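CEP104 (Gallus gallus, PDB 5JO8) is a centriolar protein whose TOG domain, an array of paired helices, probably binds tubulin or microtubules. Local coordinates at residues S260-K263 against Y267-L270. Sequence-based numbering, arbitrary orientation.
Sequences SIRK and YKTL
I261 and Y267 make the apolar half of this contact. The CD1 methyl of I261 rests over one face of the Y267 ring, offset toward the rim, and I261 CD1 comes within 3.6 Å of Y267 CD1. I261 CD1 lies 4.0 Å from the centroid of the Y267 ring, 25° off its normal, a CH-pi contact. Isoleucine suits the place because its longer branch can reach the ring while CG2 is turned elsewhere: CG1 lies opposite the backbone N (chi1 -156°). I261 CG1 adds a second touch at the root of the ring, 3.8 Å from Y267 CG. Tyrosine offers a broad flat surface, and P255, just after helix 247-253, touches both side chains.

These residues belong to the C-terminal end of the all-helical TOG domain, far from the centre of its array of helices. Residues 260-263 form a turn closed by a backbone hydrogen bond, K263 N to S260 O, 3.2 Å, just ahead of helix 265-276. L270 of that helix packs on L236, I239 and F240 of helix 229-245, joining this end to the array.

The polar half relies on a shared water. Its closest approach is R262 O to K268 CB, 3.8 Å, and the two side chains cross at about a right angle, with R262 NH1 obliquely near K268 CG. No direct hydrogen bond joins the segments; one water accepts from both R262 NH1, at 3.0 Å, and K268 NZ, at 3.1 Å. The long chain of K268 brings its amine there by a bend at chi4 (62°). The branched guanidinium of R262 also salt-bridges D257 through NE and, through NH1, D272, whose other carboxylate oxygen makes a long, weak ion pair with K268 NZ.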
loop_
_atom_site.group_PDB
_atom_site.type_symbol
_atom_site.label_atom_id
_atom_site.label_comp_id
_atom_site.label_asym_id
_atom_site.label_seq_id
_atom_site.Cartn_x
_atom_site.Cartn_y
_atom_site.Cartn_z
ATOM N N SER A 260 -15.489 -35.190 9.884
ATOM C CA SER A 260 -15.628 -34.279 11.011
ATOM C C SER A 260 -15.426 -32.829 10.574
ATOM O O SER A 260 -16.188 -31.935 10.952
ATOM C CB SER A 260 -14.636 -34.645 12.119
ATOM O OG SER A 260 -14.716 -33.732 13.202
ATOM N N ILE A 261 -14.414 -32.604 9.751
ATOM C CA ILE A 261 -14.087 -31.242 9.347
ATOM C C ILE A 261 -15.137 -30.666 8.402
ATOM O O ILE A 261 -15.320 -29.451 8.338
ATOM C CB ILE A 261 -12.657 -31.131 8.778
ATOM C CG1 ILE A 261 -12.140 -29.699 8.934
ATOM C CG2 ILE A 261 -12.612 -31.570 7.310
ATOM C CD1 ILE A 261 -10.751 -29.501 8.390
ATOM N N ARG A 262 -15.838 -31.539 7.682
ATOM C CA ARG A 262 -16.889 -31.103 6.764
ATOM C C ARG A 262 -18.140 -30.611 7.482
ATOM O O ARG A 262 -19.043 -30.061 6.853
ATOM C CB ARG A 262 -17.238 -32.219 5.780
ATOM C CG ARG A 262 -16.244 -32.344 4.645
ATOM C CD ARG A 262 -16.266 -33.722 3.998
ATOM N NE ARG A 262 -15.388 -33.755 2.829
ATOM C CZ ARG A 262 -15.765 -33.385 1.612
ATOM N NH1 ARG A 262 -17.014 -32.969 1.406
ATOM N NH2 ARG A 262 -14.902 -33.430 0.601
ATOM N N LYS A 263 -18.191 -30.802 8.798
ATOM C CA LYS A 263 -19.280 -30.252 9.602
ATOM C C LYS A 263 -19.203 -28.724 9.630
ATOM O O LYS A 263 -20.197 -28.048 9.895
ATOM C CB LYS A 263 -19.251 -30.815 11.026
ATOM C CG LYS A 263 -19.424 -32.327 11.112
ATOM C CD LYS A 263 -19.200 -32.818 12.538
ATOM C CE LYS A 263 -19.164 -34.336 12.611
ATOM N NZ LYS A 263 -18.720 -34.827 13.949
ATOM N N TYR A 267 -14.947 -25.884 4.910
ATOM C CA TYR A 267 -14.106 -26.999 4.479
ATOM C C TYR A 267 -14.830 -27.949 3.534
ATOM O O TYR A 267 -14.231 -28.484 2.597
ATOM C CB TYR A 267 -13.500 -27.725 5.686
ATOM C CG TYR A 267 -12.603 -26.795 6.464
ATOM C CD1 TYR A 267 -11.253 -26.702 6.173
ATOM C CD2 TYR A 267 -13.121 -25.962 7.446
ATOM C CE1 TYR A 267 -10.433 -25.823 6.867
ATOM C CE2 TYR A 267 -12.319 -25.088 8.144
ATOM C CZ TYR A 267 -10.975 -25.019 7.853
ATOM O OH TYR A 267 -10.179 -24.139 8.553
ATOM N N LYS A 268 -16.128 -28.136 3.766
ATOM C CA LYS A 268 -16.963 -28.820 2.793
ATOM C C LYS A 268 -16.863 -28.085 1.446
ATOM O O LYS A 268 -16.568 -28.692 0.420
ATOM C CB LYS A 268 -18.409 -28.896 3.293
ATOM C CG LYS A 268 -19.351 -29.638 2.369
ATOM C CD LYS A 268 -20.761 -29.682 2.940
ATOM C CE LYS A 268 -21.778 -30.050 1.872
ATOM N NZ LYS A 268 -21.534 -31.404 1.303
ATOM N N THR A 269 -17.053 -26.769 1.457
ATOM C CA THR A 269 -16.925 -25.973 0.237
ATOM C C THR A 269 -15.531 -26.104 -0.393
ATOM O O THR A 269 -15.393 -26.290 -1.602
ATOM C CB THR A 269 -17.230 -24.484 0.514
ATOM O OG1 THR A 269 -18.574 -24.350 0.994
ATOM C CG2 THR A 269 -17.063 -23.649 -0.753
ATOM N N LEU A 270 -14.499 -26.006 0.439
ATOM C CA LEU A 270 -13.121 -26.094 -0.023
ATOM C C LEU A 270 -12.836 -27.438 -0.696
ATOM O O LEU A 270 -12.396 -27.489 -1.850
ATOM C CB LEU A 270 -12.171 -25.894 1.166
ATOM C CG LEU A 270 -10.774 -25.305 0.971
ATOM C CD1 LEU A 270 -10.800 -24.092 0.054
ATOM C CD2 LEU A 270 -10.204 -24.918 2.328
HETATM O O HOH W 1 -19.600 -33.304 2.805
#